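Long-range contacts in uncharacterized protein (Legionella longbeachae NSW150, PDB 4JZA), which probably removes the 3-phosphate from phosphatidylinositol 3-phosphate, as a phosphoinositide phosphatase linked to lipid metabolism in the meeting of pathogen and host: residues Y57-A62 with Q318-H323; A132-L137 with S340-L345; E177-K182 with D329-A334. All coordinates share one frame; numbering follows the deposited sequence.

Contact 1 of 3, residues Y57-A62 with Q318-H323; sequences YFLIDA and QFFLEH
The F58 ring presents two different sides to helix 315-325. Its face receives the edge of the H323 imidazole in an edge-to-face pair, the ring centroids 5.2 Å apart and the planes at 86°. Its own edge is directed at the face of F320, offset from the ring centre, with F58 CE1 3.7 Å from F320 CD1. The imidazole has A62 CA over one face, while the edge of F320 takes A62 CB and one L59 methyl, CD1, 3.7 Å from F320 CZ. With CG anti to the backbone N (chi1 -172°), F58 places its ring between H323 and F320, which are almost one helical turn apart. This aromatic cluster is set in a near-perpendicular helix crossing: the C-terminal turn of helix 41-62 passes helix 315-325 at 93°, with 9.6 Å between the local axes. The backbones come nearest at A62 and H323, where A62 CB is 3.5 Å from H323 CB. The cluster continues onto helix 122-140, where Y135 and A136 pack on F58, and A132 on F320. At the solvent side the carboxylate of D61 turns to K78 in a salt bridge, and its CB lies 3.9 Å from H323 CE1.

Contact 2 of 3, residues A132-L137 with S340-L345; sequences AEQYAL and SRHRTL
E133 and R341 form a buried salt bridge where helix 122-140 meets the loop leading to strand 352-359 of the central mixed sheet. Next to R341, S340 touches K554, in the CX5R segment between strand 545-549 and helix 556-574; sequence and topology there match a phosphatase P-loop, so this contact probably lies close to the catalytic centre. E133 OE2 accepts from R341 NH2 at 2.9 Å and, more weakly, from R341 NH1 at 3.0 Å. It is a sloped grip, since NH2 comes from above the carboxylate plane, 67° out of it. A bend at chi3 (-80°) in the otherwise extended arginine chain helps turn the guanidinium group to this position, with Q134 CG over one of its faces. Each terminal nitrogen has a second acceptor: N130 OD1 for NH1, the carbonyl oxygen of N612 for NH2. The other glutamate oxygen, OE1, is taken by R48 and S51 of helix 41-62, so one carboxylate joins two arginines, an arrangement likely to favour its ionised form. Two waters bridge the segments. One donates to Q134 O at 2.8 Å and also bonds H342 ND1; the second accepts from Q134 NE2 at 2.9 Å and donates weakly to the carbonyl oxygen of R341. The hydroxyl groups of Y135 and T344 both bond to Q317 OE1, and H342 CE1 sits over the centre of the Y135 ring, 3.3 Å from its CZ.

Contact 3 of 3, residues E177-K182 with D329-A334; sequences ELTLIK and DDVKDA
V331 faces helix 172-183 from a short turn in which K332 NZ links the carboxylates of D330 and D333: K332 NZ forms a salt bridge to D330 OD2 at 3.6 Å and a long one to D333 OD1 at 3.7 Å. D330 serves twice over, because its other oxygen, OD1, accepts from the backbone N of K332 at 3.2 Å. That bond is almost straight at 173°, although it reaches OD1 well above the carboxylate plane, and it closes an Asx turn. The chain then runs on as the 3-10 segment 331-334, in which D333 N bonds to D330 O and A334 N to V331 O. These polar bonds and V331 belong to the same turn, V331 leaving the backbone toward the helix while K332 points away from it. The valine lies against three residues of one helix surface. Its CB meets L178 CB at 4.1 Å, its CG2 is 3.7 Å from T179 OG1, and its CG1 touches K182 CD at 3.9 Å. CG1, anti to the carbonyl carbon (chi1 -68°), lies beside the K182 methylenes, the valine and lysine pointing opposite ways. The lysine chain bends at chi3 (73°), and its NZ bonds to the carbonyl oxygen of L325; T179 OG1 is likewise taken by a backbone carbonyl, that of L175. Helix 315-325 borders the same junction, with L325 packing on L178 and, together with V324, on A334, so that the turn packs against both helices 172-183 and 315-325 on the route toward strand 352-359.

The three contacts differ in depth and in chemistry. Contact 2, the most central, is buried and relies on charge and water, with its ionic groups supplied with partners from several elements. Contact 1, partly buried, is a helix crossing built from rings and methyls; it shares a continuous core with contact 2, because F320 CB lies 3.5 Å from Y135 CG and helix 122-140, one side of contact 2, also packs on the rings of contact 1. Contact 3 lies farthest out and buries the smallest area, with a single valine giving the largest share and its salt bridges lying within one turn, not across the contact. Contacts 2 and 3 use two parts of one loop, following the helix of contact 1.

Contact 1 of 3, residues Y57-A62 with Q318-H323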
loop_
_atom_site.group_PDB
_atom_site.type_symbol
_atom_site.label_atom_id
_atom_site.label_comp_id
_atom_site.label_asym_id
_atom_site.label_seq_id
_atom_site.Cartn_x
_atom_site.Cartn_y
_atom_site.Cartn_z
ATOM N N TYR A 57 9.226 -11.309 5.290
ATOM C CA TYR A 57 10.655 -11.415 5.145
ATOM C C TYR A 57 11.277 -10.083 4.784
ATOM O O TYR A 57 12.294 -9.712 5.364
ATOM C CB TYR A 57 11.055 -12.472 4.125
ATOM C CG TYR A 57 11.094 -13.850 4.715
ATOM C CD1 TYR A 57 9.937 -14.462 5.151
ATOM C CD2 TYR A 57 12.297 -14.534 4.866
ATOM C CE1 TYR A 57 9.953 -15.734 5.695
ATOM C CE2 TYR A 57 12.334 -15.811 5.412
ATOM C CZ TYR A 57 11.152 -16.414 5.816
ATOM O OH TYR A 57 11.157 -17.699 6.355
ATOM N N PHE A 58 10.679 -9.331 3.872
ATOM C CA PHE A 58 11.235 -8.025 3.585
ATOM C C PHE A 58 11.311 -7.189 4.849
ATOM O O PHE A 58 12.273 -6.448 5.084
ATOM C CB PHE A 58 10.365 -7.299 2.594
ATOM C CG PHE A 58 10.965 -6.022 2.095
ATOM C CD1 PHE A 58 10.742 -4.849 2.763
ATOM C CD2 PHE A 58 11.724 -6.011 0.945
ATOM C CE1 PHE A 58 11.286 -3.694 2.328
ATOM C CE2 PHE A 58 12.278 -4.848 0.486
ATOM C CZ PHE A 58 12.054 -3.689 1.181
ATOM N N LEU A 59 10.266 -7.272 5.646
ATOM C CA LEU A 59 10.114 -6.435 6.835
ATOM C C LEU A 59 11.210 -6.741 7.821
ATOM O O LEU A 59 11.856 -5.837 8.370
ATOM C CB LEU A 59 8.728 -6.680 7.444
ATOM C CG LEU A 59 8.396 -5.962 8.734
ATOM C CD1 LEU A 59 8.451 -4.452 8.620
ATOM C CD2 LEU A 59 7.034 -6.441 9.211
ATOM N N ILE A 60 11.437 -8.029 8.042
ATOM C CA ILE A 60 12.359 -8.443 9.084
ATOM C C ILE A 60 13.807 -8.193 8.682
ATOM O O ILE A 60 14.637 -7.862 9.533
ATOM C CB ILE A 60 12.097 -9.887 9.560
ATOM C CG1 ILE A 60 12.749 -10.117 10.923
ATOM C CG2 ILE A 60 12.565 -10.904 8.546
ATOM C CD1 ILE A 60 12.134 -11.268 11.706
ATOM N N ASP A 61 14.098 -8.326 7.395
ATOM C CA ASP A 61 15.420 -8.025 6.876
ATOM C C ASP A 61 15.652 -6.490 6.796
ATOM O O ASP A 61 16.760 -6.041 6.873
ATOM C CB ASP A 61 15.629 -8.687 5.489
ATOM C CG ASP A 61 15.666 -10.241 5.549
ATOM O OD1 ASP A 61 15.769 -10.804 6.657
ATOM O OD2 ASP A 61 15.569 -10.901 4.495
ATOM N N ALA A 62 14.621 -5.671 6.658
ATOM C CA ALA A 62 14.820 -4.232 6.385
ATOM C C ALA A 62 14.641 -3.366 7.604
ATOM O O ALA A 62 15.306 -2.357 7.735
ATOM C CB ALA A 62 13.846 -3.778 5.327
ATOM N N GLN A 318 11.676 4.697 5.115
ATOM C CA GLN A 318 13.075 5.046 4.818
ATOM C C GLN A 318 13.948 3.808 4.914
ATOM O O GLN A 318 14.771 3.568 4.022
ATOM C CB GLN A 318 13.572 6.175 5.688
ATOM C CG GLN A 318 12.666 7.401 5.620
ATOM C CD GLN A 318 13.226 8.645 6.301
ATOM O OE1 GLN A 318 13.442 8.706 7.507
ATOM N NE2 GLN A 318 13.436 9.645 5.522
ATOM N N PHE A 319 13.704 2.985 5.926
ATOM C CA PHE A 319 14.418 1.725 6.033
ATOM C C PHE A 319 14.047 0.816 4.892
ATOM O O PHE A 319 14.899 0.112 4.394
ATOM C CB PHE A 319 14.145 0.994 7.344
ATOM C CG PHE A 319 14.949 1.495 8.516
ATOM C CD1 PHE A 319 16.299 1.199 8.629
ATOM C CD2 PHE A 319 14.341 2.207 9.533
ATOM C CE1 PHE A 319 17.034 1.607 9.720
ATOM C CE2 PHE A 319 15.070 2.626 10.633
ATOM C CZ PHE A 319 16.418 2.311 10.733
ATOM N N PHE A 320 12.790 0.831 4.462
ATOM C CA PHE A 320 12.386 0.005 3.324
ATOM C C PHE A 320 13.102 0.516 2.080
ATOM O O PHE A 320 13.656 -0.273 1.293
ATOM C CB PHE A 320 10.873 0.048 3.083
ATOM C CG PHE A 320 10.024 -0.571 4.173
ATOM C CD1 PHE A 320 10.546 -1.380 5.132
ATOM C CD2 PHE A 320 8.661 -0.344 4.187
ATOM C CE1 PHE A 320 9.729 -1.930 6.099
ATOM C CE2 PHE A 320 7.839 -0.883 5.133
ATOM C CZ PHE A 320 8.367 -1.675 6.102
ATOM N N LEU A 321 13.113 1.829 1.887
ATOM C CA LEU A 321 13.791 2.369 0.705
ATOM C C LEU A 321 15.253 1.958 0.716
ATOM O O LEU A 321 15.776 1.456 -0.283
ATOM C CB LEU A 321 13.665 3.902 0.636
ATOM C CG LEU A 321 14.243 4.630 -0.575
ATOM C CD1 LEU A 321 13.674 4.070 -1.848
ATOM C CD2 LEU A 321 13.900 6.125 -0.463
ATOM N N GLU A 322 15.879 2.193 1.873
ATOM C CA GLU A 322 17.255 1.832 2.114
ATOM C C GLU A 322 17.509 0.376 1.724
ATOM O O GLU A 322 18.481 0.072 1.061
ATOM C CB GLU A 322 17.624 2.065 3.585
ATOM C CG GLU A 322 18.919 1.392 4.062
ATOM C CD GLU A 322 19.199 1.590 5.551
ATOM O OE1 GLU A 322 20.154 0.992 6.079
ATOM O OE2 GLU A 322 18.466 2.345 6.218
ATOM N N HIS A 323 16.631 -0.524 2.100
ATOM C CA HIS A 323 16.929 -1.922 1.897
ATOM C C HIS A 323 16.926 -2.327 0.426
ATOM O O HIS A 323 17.659 -3.221 0.030
ATOM C CB HIS A 323 15.927 -2.761 2.640
ATOM C CG HIS A 323 16.238 -4.222 2.609
ATOM N ND1 HIS A 323 17.260 -4.783 3.350
ATOM C CD2 HIS A 323 15.645 -5.249 1.950
ATOM C CE1 HIS A 323 17.284 -6.092 3.149
ATOM N NE2 HIS A 323 16.306 -6.401 2.314
#

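Contact 2 of 3, residues A132-L137 with S340-L345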
loop_
_atom_site.group_PDB
_atom_site.type_symbol
_atom_site.label_atom_id
_atom_site.label_comp_id
_atom_site.label_asym_id
_atom_site.label_seq_id
_atom_site.Cartn_x
_atom_site.Cartn_y
_atom_site.Cartn_z
ATOM N N ALA A 132 5.686 -2.931 3.566
ATOM C CA ALA A 132 6.768 -3.861 3.220
ATOM C C ALA A 132 6.465 -4.628 1.947
ATOM O O ALA A 132 7.327 -4.812 1.141
ATOM C CB ALA A 132 7.067 -4.836 4.357
ATOM N N GLU A 133 5.240 -5.050 1.733
ATOM C CA GLU A 133 4.947 -5.758 0.498
ATOM C C GLU A 133 5.181 -4.874 -0.735
ATOM O O GLU A 133 5.670 -5.335 -1.746
ATOM C CB GLU A 133 3.507 -6.236 0.493
ATOM C CG GLU A 133 3.228 -7.208 -0.643
ATOM C CD GLU A 133 1.751 -7.393 -0.961
ATOM O OE1 GLU A 133 1.495 -8.418 -1.605
ATOM O OE2 GLU A 133 0.872 -6.557 -0.597
ATOM N N GLN A 134 4.812 -3.605 -0.647
ATOM C CA GLN A 134 4.960 -2.690 -1.752
ATOM C C GLN A 134 6.404 -2.508 -2.153
ATOM O O GLN A 134 6.725 -2.592 -3.313
ATOM C CB GLN A 134 4.402 -1.334 -1.327
ATOM C CG GLN A 134 2.888 -1.265 -1.098
ATOM C CD GLN A 134 2.502 0.087 -0.571
ATOM O OE1 GLN A 134 3.251 0.958 -0.641
ATOM N NE2 GLN A 134 1.365 0.286 -0.155
ATOM N N TYR A 135 7.267 -2.239 -1.170
ATOM C CA TYR A 135 8.712 -2.119 -1.395
ATOM C C TYR A 135 9.287 -3.480 -1.839
ATOM O O TYR A 135 10.134 -3.501 -2.737
ATOM C CB TYR A 135 9.462 -1.567 -0.184
ATOM C CG TYR A 135 9.358 -0.087 -0.056
ATOM C CD1 TYR A 135 8.334 0.484 0.645
ATOM C CD2 TYR A 135 10.314 0.749 -0.598
ATOM C CE1 TYR A 135 8.221 1.851 0.764
ATOM C CE2 TYR A 135 10.217 2.120 -0.486
ATOM C CZ TYR A 135 9.154 2.646 0.188
ATOM O OH TYR A 135 9.008 3.983 0.312
ATOM N N ALA A 136 8.820 -4.602 -1.303
ATOM C CA ALA A 136 9.301 -5.891 -1.869
ATOM C C ALA A 136 9.010 -6.012 -3.352
ATOM O O ALA A 136 9.844 -6.539 -4.114
ATOM C CB ALA A 136 8.699 -7.130 -1.178
ATOM N N LEU A 137 7.817 -5.536 -3.746
ATOM C CA LEU A 137 7.400 -5.575 -5.146
ATOM C C LEU A 137 8.182 -4.591 -6.045
ATOM O O LEU A 137 8.489 -4.935 -7.195
ATOM C CB LEU A 137 5.903 -5.313 -5.281
ATOM C CG LEU A 137 4.995 -6.391 -4.712
ATOM C CD1 LEU A 137 3.565 -5.853 -4.651
ATOM C CD2 LEU A 137 5.057 -7.708 -5.494
ATOM N N SER A 340 0.477 0.338 -7.336
ATOM C CA SER A 340 -0.582 1.317 -7.246
ATOM C C SER A 340 -0.789 1.870 -5.828
ATOM O O SER A 340 -1.293 2.990 -5.645
ATOM C CB SER A 340 -1.896 0.700 -7.783
ATOM O OG SER A 340 -2.539 -0.120 -6.802
ATOM N N ARG A 341 -0.461 1.107 -4.797
ATOM C CA ARG A 341 -0.724 1.614 -3.427
ATOM C C ARG A 341 0.403 2.493 -2.929
ATOM O O ARG A 341 0.318 3.079 -1.863
ATOM C CB ARG A 341 -0.815 0.474 -2.446
ATOM C CG ARG A 341 -1.982 -0.453 -2.618
ATOM C CD ARG A 341 -1.704 -1.691 -1.763
ATOM N NE ARG A 341 -0.792 -2.636 -2.386
ATOM C CZ ARG A 341 -0.135 -3.578 -1.750
ATOM N NH1 ARG A 341 -0.255 -3.741 -0.439
ATOM N NH2 ARG A 341 0.659 -4.366 -2.438
ATOM N N HIS A 342 1.472 2.542 -3.708
ATOM C CA HIS A 342 2.725 3.031 -3.259
ATOM C C HIS A 342 2.876 4.449 -3.767
ATOM O O HIS A 342 3.603 4.704 -4.719
ATOM C CB HIS A 342 3.853 2.137 -3.788
ATOM C CG HIS A 342 5.171 2.447 -3.167
ATOM N ND1 HIS A 342 6.180 1.554 -3.064
ATOM C CD2 HIS A 342 5.642 3.578 -2.627
ATOM C CE1 HIS A 342 7.197 2.103 -2.427
ATOM N NE2 HIS A 342 6.910 3.346 -2.193
ATOM N N ARG A 343 2.247 5.386 -3.069
ATOM C CA ARG A 343 2.240 6.777 -3.541
ATOM C C ARG A 343 3.016 7.775 -2.683
ATOM O O ARG A 343 2.671 8.973 -2.638
ATOM C CB ARG A 343 0.777 7.177 -3.738
ATOM C CG ARG A 343 0.025 6.075 -4.467
ATOM C CD ARG A 343 0.532 5.986 -5.897
ATOM N NE ARG A 343 -0.158 7.013 -6.644
ATOM C CZ ARG A 343 0.398 8.090 -7.096
ATOM N NH1 ARG A 343 1.683 8.257 -6.982
ATOM N NH2 ARG A 343 -0.329 8.988 -7.701
ATOM N N THR A 344 4.059 7.265 -2.006
ATOM C CA THR A 344 4.913 8.048 -1.135
ATOM C C THR A 344 6.222 8.532 -1.804
ATOM O O THR A 344 6.955 9.342 -1.227
ATOM C CB THR A 344 5.284 7.239 0.112
ATOM O OG1 THR A 344 5.837 5.985 -0.262
ATOM C CG2 THR A 344 4.088 6.991 0.940
ATOM N N LEU A 345 6.504 8.050 -3.020
ATOM C CA LEU A 345 7.688 8.466 -3.753
ATOM C C LEU A 345 7.220 9.178 -5.020
ATOM O O LEU A 345 6.196 8.835 -5.617
ATOM C CB LEU A 345 8.527 7.255 -4.103
ATOM C CG LEU A 345 8.964 6.343 -2.941
ATOM C CD1 LEU A 345 9.637 5.089 -3.496
ATOM C CD2 LEU A 345 9.950 7.047 -2.037
HETATM O O HOH W 1 5.694 -0.462 -4.884
HETATM O O HOH W 2 -0.206 2.082 1.412
#

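Contact 3 of 3, residues E177-K182 with D329-A334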
loop_
_atom_site.group_PDB
_atom_site.type_symbol
_atom_site.label_atom_id
_atom_site.label_comp_id
_atom_site.label_asym_id
_atom_site.label_seq_id
_atom_site.Cartn_x
_atom_site.Cartn_y
_atom_site.Cartn_z
ATOM N N GLU A 177 18.862 12.147 -6.758
ATOM C CA GLU A 177 18.459 12.119 -5.360
ATOM C C GLU A 177 18.654 10.741 -4.698
ATOM O O GLU A 177 19.075 10.669 -3.555
ATOM C CB GLU A 177 17.030 12.581 -5.228
ATOM C CG GLU A 177 16.809 14.048 -5.588
ATOM C CD GLU A 177 15.350 14.349 -5.861
ATOM O OE1 GLU A 177 14.529 13.412 -6.027
ATOM O OE2 GLU A 177 15.004 15.530 -5.915
ATOM N N LEU A 178 18.356 9.649 -5.392
ATOM C CA LEU A 178 18.559 8.323 -4.809
ATOM C C LEU A 178 20.028 8.026 -4.564
ATOM O O LEU A 178 20.421 7.431 -3.532
ATOM C CB LEU A 178 17.923 7.236 -5.670
ATOM C CG LEU A 178 16.398 7.298 -5.749
ATOM C CD1 LEU A 178 15.894 6.321 -6.792
ATOM C CD2 LEU A 178 15.719 7.002 -4.422
ATOM N N THR A 179 20.853 8.473 -5.495
ATOM C CA THR A 179 22.295 8.356 -5.360
ATOM C C THR A 179 22.810 9.110 -4.131
ATOM O O THR A 179 23.621 8.567 -3.397
ATOM C CB THR A 179 22.955 8.869 -6.657
ATOM O OG1 THR A 179 22.550 8.029 -7.748
ATOM C CG2 THR A 179 24.503 8.883 -6.545
ATOM N N LEU A 180 22.352 10.346 -3.912
ATOM C CA LEU A 180 22.718 11.074 -2.709
ATOM C C LEU A 180 22.301 10.324 -1.412
ATOM O O LEU A 180 23.063 10.242 -0.439
ATOM C CB LEU A 180 22.063 12.461 -2.703
ATOM C CG LEU A 180 22.682 13.528 -3.586
ATOM C CD1 LEU A 180 21.797 14.776 -3.618
ATOM C CD2 LEU A 180 24.078 13.887 -3.095
ATOM N N ILE A 181 21.066 9.821 -1.386
ATOM C CA ILE A 181 20.567 9.085 -0.237
ATOM C C ILE A 181 21.547 7.948 0.141
ATOM O O ILE A 181 21.928 7.831 1.295
ATOM C CB ILE A 181 19.111 8.600 -0.483
ATOM C CG1 ILE A 181 18.147 9.790 -0.512
ATOM C CG2 ILE A 181 18.633 7.654 0.620
ATOM C CD1 ILE A 181 16.847 9.521 -1.234
ATOM N N LYS A 182 21.995 7.148 -0.827
ATOM C CA LYS A 182 22.960 6.109 -0.525
ATOM C C LYS A 182 24.284 6.677 -0.096
ATOM O O LYS A 182 24.949 6.154 0.794
ATOM C CB LYS A 182 23.293 5.278 -1.726
ATOM C CG LYS A 182 22.137 4.571 -2.346
ATOM C CD LYS A 182 22.636 3.641 -3.438
ATOM C CE LYS A 182 23.342 2.413 -2.874
ATOM N NZ LYS A 182 23.581 1.419 -3.956
ATOM N N ASP A 329 23.524 -1.994 -7.836
ATOM C CA ASP A 329 24.586 -1.063 -8.183
ATOM C C ASP A 329 23.969 0.137 -8.785
ATOM O O ASP A 329 24.278 1.210 -8.341
ATOM C CB ASP A 329 25.593 -1.662 -9.149
ATOM C CG ASP A 329 26.508 -2.671 -8.467
ATOM O OD1 ASP A 329 26.989 -2.382 -7.338
ATOM O OD2 ASP A 329 26.753 -3.741 -9.077
ATOM N N ASP A 330 23.080 -0.062 -9.769
ATOM C CA ASP A 330 22.373 1.029 -10.442
ATOM C C ASP A 330 21.048 1.372 -9.723
ATOM O O ASP A 330 20.157 0.531 -9.548
ATOM C CB ASP A 330 22.131 0.713 -11.923
ATOM C CG ASP A 330 21.728 1.975 -12.734
ATOM O OD1 ASP A 330 21.364 3.028 -12.122
ATOM O OD2 ASP A 330 21.794 1.936 -13.985
ATOM N N VAL A 331 20.937 2.619 -9.289
ATOM C CA VAL A 331 19.834 2.971 -8.437
ATOM C C VAL A 331 18.506 2.832 -9.188
ATOM O O VAL A 331 17.447 2.710 -8.561
ATOM C CB VAL A 331 19.974 4.378 -7.864
ATOM C CG1 VAL A 331 21.130 4.417 -6.906
ATOM C CG2 VAL A 331 20.165 5.420 -8.964
ATOM N N LYS A 332 18.558 2.855 -10.519
ATOM C CA LYS A 332 17.349 2.705 -11.311
ATOM C C LYS A 332 16.699 1.328 -11.181
ATOM O O LYS A 332 15.475 1.187 -11.268
ATOM C CB LYS A 332 17.585 3.102 -12.768
ATOM C CG LYS A 332 18.343 2.134 -13.653
ATOM C CD LYS A 332 18.583 2.797 -15.023
ATOM C CE LYS A 332 19.408 1.945 -16.004
ATOM N NZ LYS A 332 19.137 0.473 -15.919
ATOM N N ASP A 333 17.501 0.327 -10.887
ATOM C CA ASP A 333 16.972 -1.001 -10.623
ATOM C C ASP A 333 16.237 -1.159 -9.300
ATOM O O ASP A 333 15.612 -2.191 -9.048
ATOM C CB ASP A 333 18.105 -2.004 -10.699
ATOM C CG ASP A 333 18.709 -2.073 -12.082
ATOM O OD1 ASP A 333 18.092 -1.577 -13.044
ATOM O OD2 ASP A 333 19.813 -2.611 -12.198
ATOM N N ALA A 334 16.336 -0.167 -8.432
ATOM C CA ALA A 334 15.575 -0.182 -7.217
ATOM C C ALA A 334 14.166 0.391 -7.439
ATOM O O ALA A 334 13.318 0.297 -6.557
ATOM C CB ALA A 334 16.283 0.652 -6.174
#